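Local coordinates for protein hydrolase, haloacid dehalogenase-like family (Streptococcus pneumoniae, PDB 2FI1) that is probably a hydrolase of the haloacid dehalogenase-like family and binds a calcium ion here, its substrate being unknown, at residues E113-K117 against T118-A122; E126-T129 against S130-F134; T58-P61 against N62-N65; D42-Y45 against Q46-V50; V182-R185 against Q186-I190. One frame throughout, in Å; residues are numbered along the deposited sequence.

Contact 1: residues E113-K117 against T118-A122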
loop_
_atom_site.group_PDB
_atom_site.type_symbol
_atom_site.label_atom_id
_atom_site.label_comp_id
_atom_site.label_asym_id
_atom_site.label_seq_id
_atom_site.Cartn_x
_atom_site.Cartn_y
_atom_site.Cartn_z
ATOM N N GLU A 113 13.235 1.018 0.551
ATOM C CA GLU A 113 13.622 0.263 1.750
ATOM C C GLU A 113 12.557 -0.735 2.167
ATOM O O GLU A 113 12.860 -1.852 2.570
ATOM C CB GLU A 113 13.864 1.207 2.933
ATOM C CG GLU A 113 15.009 2.198 2.753
ATOM C CD GLU A 113 15.034 3.285 3.825
ATOM O OE1 GLU A 113 14.328 3.154 4.856
ATOM O OE2 GLU A 113 15.763 4.280 3.632
ATOM N N ILE A 114 11.301 -0.327 2.089
ATOM C CA ILE A 114 10.197 -1.212 2.436
ATOM C C ILE A 114 10.166 -2.432 1.515
ATOM O O ILE A 114 9.955 -3.552 1.974
ATOM C CB ILE A 114 8.841 -0.473 2.370
ATOM C CG1 ILE A 114 8.808 0.654 3.411
ATOM C CG2 ILE A 114 7.664 -1.430 2.569
ATOM C CD1 ILE A 114 8.832 0.200 4.850
ATOM N N LEU A 115 10.378 -2.220 0.223
ATOM C CA LEU A 115 10.384 -3.322 -0.744
ATOM C C LEU A 115 11.534 -4.297 -0.492
ATOM O O LEU A 115 11.396 -5.502 -0.716
ATOM C CB LEU A 115 10.472 -2.771 -2.165
ATOM C CG LEU A 115 9.345 -1.830 -2.593
ATOM C CD1 LEU A 115 9.548 -1.367 -4.027
ATOM C CD2 LEU A 115 7.994 -2.509 -2.440
ATOM N N GLU A 116 12.666 -3.787 -0.030
ATOM C CA GLU A 116 13.791 -4.639 0.348
ATOM C C GLU A 116 13.490 -5.433 1.621
ATOM O O GLU A 116 13.707 -6.649 1.682
ATOM C CB GLU A 116 15.054 -3.797 0.559
ATOM C CG GLU A 116 15.630 -3.187 -0.699
ATOM C CD GLU A 116 16.101 -4.208 -1.717
ATOM O OE1 GLU A 116 16.427 -5.351 -1.329
ATOM O OE2 GLU A 116 16.164 -3.851 -2.913
ATOM N N LYS A 117 12.989 -4.757 2.647
ATOM C CA LYS A 117 12.714 -5.414 3.916
ATOM C C LYS A 117 11.660 -6.508 3.784
ATOM O O LYS A 117 11.706 -7.499 4.516
ATOM C CB LYS A 117 12.265 -4.396 4.965
ATOM C CG LYS A 117 13.381 -3.523 5.494
ATOM C CD LYS A 117 12.887 -2.656 6.637
ATOM C CE LYS A 117 12.875 -1.198 6.276
ATOM N NZ LYS A 117 14.271 -0.679 6.286
ATOM N N THR A 118 10.714 -6.332 2.864
ATOM C CA THR A 118 9.656 -7.321 2.632
ATOM C C THR A 118 9.980 -8.300 1.499
ATOM O O THR A 118 9.150 -9.150 1.153
ATOM C CB THR A 118 8.311 -6.635 2.335
ATOM O OG1 THR A 118 8.445 -5.800 1.187
ATOM C CG2 THR A 118 7.853 -5.800 3.520
ATOM N N SER A 119 11.179 -8.184 0.938
ATOM C CA SER A 119 11.671 -9.105 -0.092
ATOM C C SER A 119 10.754 -9.192 -1.309
ATOM O O SER A 119 10.584 -10.267 -1.890
ATOM C CB SER A 119 11.919 -10.495 0.508
ATOM O OG SER A 119 12.858 -10.396 1.563
ATOM N N ILE A 120 10.181 -8.067 -1.719
ATOM C CA ILE A 120 9.461 -8.029 -2.996
ATOM C C ILE A 120 10.060 -7.056 -4.022
ATOM O O ILE A 120 9.527 -6.912 -5.113
ATOM C CB ILE A 120 7.946 -7.784 -2.813
ATOM C CG1 ILE A 120 7.674 -6.442 -2.125
ATOM C CG2 ILE A 120 7.323 -8.947 -2.046
ATOM C CD1 ILE A 120 6.209 -6.037 -2.151
ATOM N N ALA A 121 11.201 -6.442 -3.711
ATOM C CA ALA A 121 11.838 -5.518 -4.651
ATOM C C ALA A 121 12.104 -6.180 -6.003
ATOM O O ALA A 121 11.975 -5.548 -7.061
ATOM C CB ALA A 121 13.135 -4.972 -4.071
ATOM N N ALA A 122 12.467 -7.460 -5.960
ATOM C CA ALA A 122 12.812 -8.198 -7.171
ATOM C C ALA A 122 11.677 -8.299 -8.177
ATOM O O ALA A 122 11.926 -8.576 -9.350
ATOM C CB ALA A 122 13.310 -9.593 -6.814
HETATM O O HOH W 1 15.137 -8.964 0.770
HETATM O O HOH W 2 11.629 -10.220 3.947
#
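Ile120 N and Ser119 N bond back to Leu115 O and Glu116 O, so that helix 110-117 closes in a Schellman motif, with Ser119 at positive phi (56°). The Ile120 N to Leu115 O bond, 3.0 Å long, lies in the carbonyl plane, whereas Ser119 N sits well above the plane of the Glu116 carbonyl. The preceding carbonyl, Ile114 O, accepts twice from Thr118: from its N at 3.0 Å and from OG1 at 2.8 Å, the two donors arriving from opposite faces of the carbonyl plane. The hydroxyl gets there because chi1 of 59° sets OG1 between the backbone N and carbonyl carbon. Such a cap ends the helix and turns the chain away from its axis, here toward a short 3-10 segment and strand 124-128 of the parallel sheet. Hydrophobic packing seals the turn: Leu115 CD2 meets Ile120 CG1 at 4.0 Å, the two side chains crossing at about a right angle, and Leu115 CB rests on Ala121 CB at 3.9 Å. The bent Glu116 chain brings OE2 to 3.4 Å from Ala121 CB. Two waters link Ser119 OG to Glu116 O and Lys117 O. Thr118 packs on Pro81 and Leu83.

Contact 2: residues E126-T129 against S130-F134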
loop_
_atom_site.group_PDB
_atom_site.type_symbol
_atom_site.label_atom_id
_atom_site.label_comp_id
_atom_site.label_asym_id
_atom_site.label_seq_id
_atom_site.Cartn_x
_atom_site.Cartn_y
_atom_site.Cartn_z
ATOM N N GLU A 126 9.788 -1.369 -12.679
ATOM C CA GLU A 126 10.104 -0.009 -12.259
ATOM C C GLU A 126 9.214 0.387 -11.091
ATOM O O GLU A 126 8.024 0.047 -11.050
ATOM C CB GLU A 126 9.959 1.002 -13.401
ATOM C CG GLU A 126 10.406 2.413 -12.987
ATOM C CD GLU A 126 10.569 3.406 -14.122
ATOM O OE1 GLU A 126 10.823 3.012 -15.275
ATOM O OE2 GLU A 126 10.444 4.616 -13.845
ATOM N N VAL A 127 9.828 1.078 -10.138
ATOM C CA VAL A 127 9.149 1.679 -8.996
ATOM C C VAL A 127 9.204 3.193 -9.181
ATOM O O VAL A 127 10.297 3.767 -9.292
ATOM C CB VAL A 127 9.809 1.289 -7.665
ATOM C CG1 VAL A 127 9.143 2.014 -6.503
ATOM C CG2 VAL A 127 9.765 -0.215 -7.459
ATOM N N VAL A 128 8.035 3.819 -9.233
ATOM C CA VAL A 128 7.910 5.275 -9.333
ATOM C C VAL A 128 7.649 5.791 -7.924
ATOM O O VAL A 128 6.671 5.395 -7.291
ATOM C CB VAL A 128 6.754 5.667 -10.267
ATOM C CG1 VAL A 128 6.509 7.184 -10.226
ATOM C CG2 VAL A 128 7.024 5.164 -11.696
ATOM N N THR A 129 8.537 6.660 -7.429
ATOM C CA THR A 129 8.341 7.346 -6.155
ATOM C C THR A 129 8.221 8.839 -6.437
ATOM O O THR A 129 8.295 9.257 -7.584
ATOM C CB THR A 129 9.525 7.118 -5.200
ATOM O OG1 THR A 129 10.648 7.875 -5.654
ATOM C CG2 THR A 129 9.906 5.645 -5.131
ATOM N N SER A 130 8.055 9.636 -5.384
ATOM C CA SER A 130 7.941 11.089 -5.566
ATOM C C SER A 130 9.144 11.687 -6.282
ATOM O O SER A 130 9.017 12.715 -6.950
ATOM C CB SER A 130 7.752 11.792 -4.235
ATOM O OG SER A 130 8.890 11.647 -3.412
ATOM N N SER A 131 10.305 11.044 -6.168
ATOM C CA SER A 131 11.522 11.574 -6.768
ATOM C C SER A 131 11.511 11.527 -8.299
ATOM O O SER A 131 12.358 12.139 -8.935
ATOM C CB SER A 131 12.757 10.857 -6.219
ATOM O OG SER A 131 12.835 9.546 -6.729
ATOM N N SER A 132 10.551 10.808 -8.892
ATOM C CA SER A 132 10.341 10.867 -10.349
ATOM C C SER A 132 9.694 12.171 -10.816
ATOM O O SER A 132 9.645 12.462 -12.017
ATOM C CB SER A 132 9.508 9.675 -10.830
ATOM O OG SER A 132 10.301 8.507 -10.866
ATOM N N GLY A 133 9.176 12.960 -9.874
ATOM C CA GLY A 133 8.645 14.286 -10.177
ATOM C C GLY A 133 7.239 14.352 -10.743
ATOM O O GLY A 133 6.823 15.393 -11.255
ATOM N N PHE A 134 6.485 13.261 -10.653
ATOM C CA PHE A 134 5.134 13.268 -11.189
ATOM C C PHE A 134 4.102 13.798 -10.203
ATOM O O PHE A 134 4.293 13.764 -8.978
ATOM C CB PHE A 134 4.715 11.861 -11.636
ATOM C CG PHE A 134 5.612 11.264 -12.686
ATOM C CD1 PHE A 134 5.773 11.881 -13.912
ATOM C CD2 PHE A 134 6.302 10.097 -12.441
ATOM C CE1 PHE A 134 6.599 11.327 -14.878
ATOM C CE2 PHE A 134 7.123 9.543 -13.403
ATOM C CZ PHE A 134 7.268 10.162 -14.614
HETATM O O HOH W 3 6.574 10.939 -8.926
HETATM O O HOH W 4 11.043 7.396 -8.684
#
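Thr129 grips the turn after it through two oxygens. Its carbonyl O accepts Ser132 N at 3.0 Å in a fairly straight bond (162° at the hydrogen), although the donor stands above the carbonyl plane. Its hydroxyl OG1 accepts Ser131 N at 3.2 Å, and Ser131 OG lies 3.0 Å from the same Thr129 OG1. Chi1 near 73° turns the threonine hydroxyl forward over the start of the 3-10 segment 130-132, in the manner of an ST motif at the first turn of a helix. Beside these polar contacts, Val128 CG1 touches Phe134 CD2 at 3.7 Å, coming to the edge of the ring near its plane. The same methyl lies 3.9 Å from Ser132 CB, while Ser132 O stands over the centre of one face of the Phe134 ring.

Two waters extend the shell. One donates to Thr129 O and accepts from Phe134 N; the other accepts from Thr129 N and bonds to Ser132 OG at 2.6 Å. Farther out, Asp109 OD1 is hydrogen-bonded to both Thr129 OG1 and Ser131 OG, which places the turn against the loop before helix 110-117. Tyr145 packs on Val128 and meets the Phe134 ring, and Val128 bonds through its backbone to the adjacent strand 100-104. With Asp109 OD1 as a direct acceptor, the threonine hydroxyl can donate to it while receiving the Ser131 N-H, an arrangement that would fix its rotation at the C-terminal end of edge strand 124-128.

Contact 3: residues T58-P61 against N62-N65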
loop_
_atom_site.group_PDB
_atom_site.type_symbol
_atom_site.label_atom_id
_atom_site.label_comp_id
_atom_site.label_asym_id
_atom_site.label_seq_id
_atom_site.Cartn_x
_atom_site.Cartn_y
_atom_site.Cartn_z
ATOM N N THR A 58 -10.310 9.842 19.263
ATOM C CA THR A 58 -11.190 8.781 19.775
ATOM C C THR A 58 -10.604 8.083 20.999
ATOM O O THR A 58 -11.305 7.895 22.008
ATOM C CB THR A 58 -11.489 7.751 18.674
ATOM O OG1 THR A 58 -12.194 8.410 17.618
ATOM C CG2 THR A 58 -12.335 6.601 19.187
ATOM N N PHE A 59 -9.326 7.721 20.930
ATOM C CA PHE A 59 -8.718 6.841 21.922
ATOM C C PHE A 59 -7.703 7.520 22.845
ATOM O O PHE A 59 -7.421 6.988 23.922
ATOM C CB PHE A 59 -8.035 5.664 21.214
ATOM C CG PHE A 59 -8.979 4.793 20.442
ATOM C CD1 PHE A 59 -10.015 4.134 21.081
ATOM C CD2 PHE A 59 -8.827 4.623 19.076
ATOM C CE1 PHE A 59 -10.883 3.339 20.369
ATOM C CE2 PHE A 59 -9.696 3.830 18.358
ATOM C CZ PHE A 59 -10.729 3.185 19.005
ATOM N N ALA A 60 -7.139 8.661 22.435
ATOM C CA ALA A 60 -6.007 9.279 23.142
ATOM C C ALA A 60 -6.046 10.814 23.165
ATOM O O ALA A 60 -5.003 11.450 23.046
ATOM C CB ALA A 60 -4.705 8.812 22.498
ATOM N N PRO A 61 -7.239 11.410 23.336
ATOM C CA PRO A 61 -7.355 12.862 23.133
ATOM C C PRO A 61 -6.500 13.724 24.060
ATOM O O PRO A 61 -6.004 14.767 23.629
ATOM C CB PRO A 61 -8.846 13.128 23.368
ATOM C CG PRO A 61 -9.308 11.996 24.212
ATOM C CD PRO A 61 -8.531 10.813 23.708
ATOM N N ASN A 62 -6.316 13.289 25.304
ATOM C CA ASN A 62 -5.566 14.069 26.299
ATOM C C ASN A 62 -4.392 13.299 26.898
ATOM O O ASN A 62 -3.968 13.563 28.028
ATOM C CB ASN A 62 -6.512 14.532 27.409
ATOM C CG ASN A 62 -7.679 15.334 26.880
ATOM O OD1 ASN A 62 -8.835 14.939 27.029
ATOM N ND2 ASN A 62 -7.382 16.460 26.241
ATOM N N LEU A 63 -3.852 12.347 26.143
ATOM C CA LEU A 63 -2.671 11.623 26.579
ATOM C C LEU A 63 -1.428 12.418 26.187
ATOM O O LEU A 63 -1.186 12.675 25.000
ATOM C CB LEU A 63 -2.645 10.215 25.979
ATOM C CG LEU A 63 -3.829 9.309 26.337
ATOM C CD1 LEU A 63 -3.595 7.905 25.794
ATOM C CD2 LEU A 63 -4.073 9.267 27.858
ATOM N N GLU A 64 -0.649 12.813 27.191
ATOM C CA GLU A 64 0.490 13.705 26.984
ATOM C C GLU A 64 1.620 12.995 26.239
ATOM O O GLU A 64 2.021 11.903 26.626
ATOM C CB GLU A 64 1.000 14.239 28.333
ATOM C CG GLU A 64 2.119 15.274 28.215
ATOM C CD GLU A 64 2.481 15.923 29.544
ATOM O OE1 GLU A 64 2.376 15.251 30.595
ATOM O OE2 GLU A 64 2.884 17.111 29.532
ATOM N N ASN A 65 2.128 13.637 25.183
ATOM C CA ASN A 65 3.219 13.099 24.348
ATOM C C ASN A 65 2.846 11.836 23.561
ATOM O O ASN A 65 3.736 11.112 23.113
ATOM C CB ASN A 65 4.479 12.802 25.179
ATOM C CG ASN A 65 4.934 13.988 26.016
ATOM O OD1 ASN A 65 4.920 15.130 25.556
ATOM N ND2 ASN A 65 5.348 13.716 27.255
HETATM O O HOH W 5 -2.863 12.977 22.755
HETATM O O HOH W 6 -5.596 17.809 24.348
#
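Ala60 and Leu63 form the close-packed side of this turn: Leu63 CD1 lies 3.6 Å from Ala60 CB, and Leu63 CG is 4.0 Å from the same methyl. Leu63 CG stands anti to its own carbonyl carbon (chi1 -60°), which carries the isobutyl group back over Ala60. The backbone here is a type I beta turn from Ala60 to Leu63, with Pro61 at its second position. Its closing bond, Leu63 N to Ala60 O, is nearly straight at 173° but weak, at 3.4 Å. A water reinforces the closure by donating to Ala60 O at 2.6 Å and to Leu63 O at 2.8 Å, so two carbonyls across the turn share one bridging molecule.

The outer side is looser. Pro61 and Asn62 are exposed, their side chains crossing at about a right angle, with Asn62 OD1 4.1 Å from Pro61 CB. A second water donates to Pro61 O and takes a weak bond from Asn62 ND2.

The turn joins helix 52-59 to helix 66-77 in the helical part of the molecule, its centre about 27 Å from the centre of the chain. Leu63 packs on Leu32 of helix 20-34 and on Tyr35 and Ile37 of the loop after it, while the Phe59 ring packs between helix 20-34 and helix 41-50.

Contact 4: residues D42-Y45 against Q46-V50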
loop_
_atom_site.group_PDB
_atom_site.type_symbol
_atom_site.label_atom_id
_atom_site.label_comp_id
_atom_site.label_asym_id
_atom_site.label_seq_id
_atom_site.Cartn_x
_atom_site.Cartn_y
_atom_site.Cartn_z
ATOM N N ASP A 42 -9.136 -4.433 16.174
ATOM C CA ASP A 42 -9.983 -4.111 15.032
ATOM C C ASP A 42 -10.510 -2.678 15.099
ATOM O O ASP A 42 -10.632 -2.023 14.068
ATOM C CB ASP A 42 -11.153 -5.097 14.910
ATOM C CG ASP A 42 -10.719 -6.493 14.509
ATOM O OD1 ASP A 42 -9.506 -6.744 14.338
ATOM O OD2 ASP A 42 -11.624 -7.352 14.368
ATOM N N SER A 43 -10.809 -2.189 16.298
ATOM C CA SER A 43 -11.281 -0.809 16.460
ATOM C C SER A 43 -10.200 0.193 16.105
ATOM O O SER A 43 -10.465 1.184 15.425
ATOM C CB SER A 43 -11.739 -0.531 17.886
ATOM O OG SER A 43 -12.877 -1.313 18.219
ATOM N N VAL A 44 -8.994 -0.062 16.598
ATOM C CA VAL A 44 -7.864 0.826 16.352
ATOM C C VAL A 44 -7.501 0.830 14.863
ATOM O O VAL A 44 -7.268 1.892 14.277
ATOM C CB VAL A 44 -6.664 0.439 17.231
ATOM C CG1 VAL A 44 -5.398 1.167 16.809
ATOM C CG2 VAL A 44 -6.970 0.745 18.698
ATOM N N TYR A 45 -7.494 -0.341 14.248
ATOM C CA TYR A 45 -7.169 -0.484 12.836
ATOM C C TYR A 45 -8.151 0.323 11.989
ATOM O O TYR A 45 -7.759 1.091 11.103
ATOM C CB TYR A 45 -7.204 -1.979 12.492
ATOM C CG TYR A 45 -6.669 -2.400 11.147
ATOM C CD1 TYR A 45 -5.421 -2.991 11.034
ATOM C CD2 TYR A 45 -7.426 -2.263 9.998
ATOM C CE1 TYR A 45 -4.942 -3.413 9.812
ATOM C CE2 TYR A 45 -6.946 -2.672 8.771
ATOM C CZ TYR A 45 -5.706 -3.250 8.687
ATOM O OH TYR A 45 -5.257 -3.655 7.449
ATOM N N GLN A 46 -9.442 0.164 12.258
ATOM C CA GLN A 46 -10.448 0.884 11.500
ATOM C C GLN A 46 -10.334 2.383 11.717
ATOM O O GLN A 46 -10.473 3.166 10.768
ATOM C CB GLN A 46 -11.852 0.376 11.859
ATOM C CG GLN A 46 -13.005 1.112 11.177
ATOM C CD GLN A 46 -12.951 1.056 9.675
ATOM O OE1 GLN A 46 -12.426 0.099 9.089
ATOM N NE2 GLN A 46 -13.503 2.095 9.027
ATOM N N ALA A 47 -10.085 2.796 12.953
ATOM C CA ALA A 47 -9.936 4.221 13.245
ATOM C C ALA A 47 -8.756 4.827 12.489
ATOM O O ALA A 47 -8.873 5.929 11.940
ATOM C CB ALA A 47 -9.786 4.456 14.719
ATOM N N LEU A 48 -7.621 4.141 12.487
ATOM C CA LEU A 48 -6.448 4.612 11.738
ATOM C C LEU A 48 -6.725 4.692 10.242
ATOM O O LEU A 48 -6.222 5.586 9.558
ATOM C CB LEU A 48 -5.231 3.738 12.035
ATOM C CG LEU A 48 -4.667 3.930 13.445
ATOM C CD1 LEU A 48 -3.691 2.828 13.755
ATOM C CD2 LEU A 48 -3.991 5.299 13.577
ATOM N N LYS A 49 -7.549 3.783 9.727
ATOM C CA LYS A 49 -7.925 3.806 8.308
ATOM C C LYS A 49 -8.732 5.047 7.960
ATOM O O LYS A 49 -8.696 5.510 6.804
ATOM C CB LYS A 49 -8.720 2.556 7.923
ATOM C CG LYS A 49 -7.888 1.327 7.748
ATOM C CD LYS A 49 -8.705 0.161 7.178
ATOM C CE LYS A 49 -8.838 0.215 5.676
ATOM N NZ LYS A 49 -9.665 -0.918 5.149
ATOM N N VAL A 50 -9.469 5.579 8.928
ATOM C CA VAL A 50 -10.120 6.879 8.771
ATOM C C VAL A 50 -9.018 7.943 8.726
ATOM O O VAL A 50 -8.780 8.554 7.673
ATOM C CB VAL A 50 -11.142 7.171 9.893
ATOM C CG1 VAL A 50 -11.707 8.585 9.776
ATOM C CG2 VAL A 50 -12.278 6.128 9.871
HETATM O O HOH W 7 -7.398 -3.202 5.330
#
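Tyr45 and Lys49 come together through contrasting torsions: the tyrosine CG is anti to its backbone N (chi1 -170°), whereas Lys49 CG is anti to its carbonyl carbon and the chain bends at chi3 (83°). The lysine methylenes therefore run up beside the ring, CD approaching Tyr45 CE2 to 3.7 Å at an oblique angle. At the far end, a water lying in the ring plane donates to Tyr45 OH at 3.0 Å and accepts from Lys49 NZ at 3.2 Å, joining the two polar ends across one helical turn. The hydroxyl also bonds to Asp19 OD1, and Tyr21 of helix 20-34 packs on both side chains. This i to i+4 pair belongs to helix 41-50, part of the helical region inserted after the first strand, a common site for the cap of haloacid dehalogenase-like proteins. Another such pair, Val44 and Leu48, lies side by side and points the same way, with CG1 and CD1 3.9 Å apart. The helix is held by regular i to i+4 backbone bonds, including Leu48 N to Val44 O at 2.9 Å and Lys49 N to Tyr45 O at 3.0 Å. Val44 continues inward to Phe28 of helix 20-34, while Leu48 meets Ala55 of helix 52-59.

Contact 5: residues V182-R185 against Q186-I190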
loop_
_atom_site.group_PDB
_atom_site.type_symbol
_atom_site.label_atom_id
_atom_site.label_comp_id
_atom_site.label_asym_id
_atom_site.label_seq_id
_atom_site.Cartn_x
_atom_site.Cartn_y
_atom_site.Cartn_z
ATOM N N VAL A 182 -7.120 -12.788 -1.848
ATOM C CA VAL A 182 -7.994 -13.877 -2.284
ATOM C C VAL A 182 -8.988 -13.383 -3.339
ATOM O O VAL A 182 -9.214 -14.043 -4.350
ATOM C CB VAL A 182 -8.751 -14.544 -1.084
ATOM C CG1 VAL A 182 -9.913 -15.427 -1.561
ATOM C CG2 VAL A 182 -7.787 -15.355 -0.220
ATOM N N ASN A 183 -9.574 -12.210 -3.115
ATOM C CA ASN A 183 -10.544 -11.703 -4.071
ATOM C C ASN A 183 -9.920 -11.310 -5.403
ATOM O O ASN A 183 -10.523 -11.510 -6.457
ATOM C CB ASN A 183 -11.315 -10.522 -3.505
ATOM C CG ASN A 183 -12.491 -10.161 -4.363
ATOM O OD1 ASN A 183 -13.359 -10.999 -4.632
ATOM N ND2 ASN A 183 -12.519 -8.920 -4.831
ATOM N N LEU A 184 -8.719 -10.732 -5.364
ATOM C CA LEU A 184 -8.014 -10.409 -6.593
ATOM C C LEU A 184 -7.682 -11.689 -7.366
ATOM O O LEU A 184 -7.859 -11.745 -8.577
ATOM C CB LEU A 184 -6.753 -9.606 -6.287
ATOM C CG LEU A 184 -5.888 -9.215 -7.492
ATOM C CD1 LEU A 184 -6.687 -8.538 -8.565
ATOM C CD2 LEU A 184 -4.760 -8.321 -7.019
ATOM N N ARG A 185 -7.231 -12.722 -6.660
ATOM C CA ARG A 185 -7.018 -14.027 -7.306
ATOM C C ARG A 185 -8.289 -14.533 -7.970
ATOM O O ARG A 185 -8.242 -15.049 -9.080
ATOM C CB ARG A 185 -6.548 -15.065 -6.294
ATOM C CG ARG A 185 -5.103 -14.926 -5.883
ATOM C CD ARG A 185 -4.685 -16.076 -4.987
ATOM N NE ARG A 185 -3.243 -16.101 -4.745
ATOM C CZ ARG A 185 -2.338 -16.582 -5.595
ATOM N NH1 ARG A 185 -2.683 -17.033 -6.787
ATOM N NH2 ARG A 185 -1.065 -16.563 -5.242
ATOM N N GLN A 186 -9.426 -14.400 -7.287
ATOM C CA GLN A 186 -10.701 -14.875 -7.841
ATOM C C GLN A 186 -11.052 -14.147 -9.136
ATOM O O GLN A 186 -11.514 -14.765 -10.093
ATOM C CB GLN A 186 -11.818 -14.731 -6.796
ATOM C CG GLN A 186 -13.220 -15.163 -7.241
ATOM C CD GLN A 186 -13.365 -16.662 -7.464
ATOM O OE1 GLN A 186 -13.588 -17.107 -8.598
ATOM N NE2 GLN A 186 -13.284 -17.446 -6.386
ATOM N N VAL A 187 -10.817 -12.842 -9.183
ATOM C CA VAL A 187 -11.091 -12.064 -10.386
ATOM C C VAL A 187 -10.140 -12.446 -11.530
ATOM O O VAL A 187 -10.523 -12.401 -12.703
ATOM C CB VAL A 187 -11.046 -10.540 -10.069
ATOM C CG1 VAL A 187 -11.041 -9.709 -11.328
ATOM C CG2 VAL A 187 -12.226 -10.176 -9.173
ATOM N N LEU A 188 -8.911 -12.825 -11.183
ATOM C CA LEU A 188 -7.878 -13.164 -12.172
ATOM C C LEU A 188 -7.805 -14.657 -12.540
ATOM O O LEU A 188 -7.029 -15.020 -13.430
ATOM C CB LEU A 188 -6.503 -12.723 -11.661
ATOM C CG LEU A 188 -6.270 -11.223 -11.434
ATOM C CD1 LEU A 188 -4.883 -11.006 -10.850
ATOM C CD2 LEU A 188 -6.445 -10.457 -12.720
ATOM N N ASP A 189 -8.576 -15.501 -11.858
ATOM C CA ASP A 189 -8.521 -16.960 -12.049
ATOM C C ASP A 189 -7.111 -17.520 -11.791
ATOM O O ASP A 189 -6.677 -18.446 -12.481
ATOM C CB ASP A 189 -8.956 -17.366 -13.475
ATOM C CG ASP A 189 -10.390 -16.989 -13.822
ATOM O OD1 ASP A 189 -11.267 -17.070 -12.952
ATOM O OD2 ASP A 189 -10.621 -16.664 -15.006
ATOM N N ILE A 190 -6.372 -16.977 -10.827
ATOM C CA ILE A 190 -4.964 -17.385 -10.666
ATOM C C ILE A 190 -4.627 -17.814 -9.255
ATOM O O ILE A 190 -3.788 -18.722 -9.070
ATOM C CB ILE A 190 -4.014 -16.273 -11.131
ATOM C CG1 ILE A 190 -2.607 -16.830 -11.357
ATOM C CG2 ILE A 190 -4.028 -15.109 -10.155
ATOM C CD1 ILE A 190 -1.722 -15.858 -12.077
ATOM O OXT ILE A 190 -5.154 -17.270 -8.278
#
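Arg185 NH1 makes a salt bridge to the C-terminal carboxylate, reaching Ile190 OXT at 2.9 Å. The bond is reasonably straight (156°), and OXT lies at the guanidinium edge, only 2° out of its plane. The arginine chain is extended from CG to NE and runs past the carboxylate, CB lying 3.3 Å from Ile190 OXT; the turn at chi4 (-80°) brings NH1 back onto that oxygen. NH1 is shared by Ile190 OXT and Asp93 OD2, so the guanidinium ties the chain end to helix 87-96. The backbone completes the grip: Ile190 N donates to Arg185 O at 3.2 Å, after Asp189 has left helical geometry with positive phi. Leu188 N still bonds to Leu184 O at 3.0 Å as part of the last helical turn. On the buried side, Leu184 CD1 meets Leu188 CD1 at 3.8 Å, and Leu188 CG lies 3.3 Å from Leu184 O. Helix 181-188 packs against the parallel sheet: Leu184 faces Trp11 of strand 8-11 and His176 of strand 174-177, Leu188 reaches Tyr9, and both Ile190 and Arg185 lean on Leu90 of helix 87-96.

The five contacts are local turns and helix segments spread over two regions of the chain. Contacts 1 and 2 are neighbours on the sheet side, their centres 16 Å apart, and meet where Leu115 CD1 packs on Val127 CG2 at 3.6 Å. Contacts 3 and 4 adjoin in the helical region: Phe59 CE2 of contact 3 lies 3.7 Å from Ala47 CB of contact 4. Contact 5 ends the chain, its centre 41 Å from that of contact 3. The calcium ion, bound by Asp12, Gly14 and Asp160, lies about 9 Å from the Lys49 side chain of contact 4, about 12 Å from that of Ile114 in contact 1 and about 13 Å from that of Leu184 in contact 5.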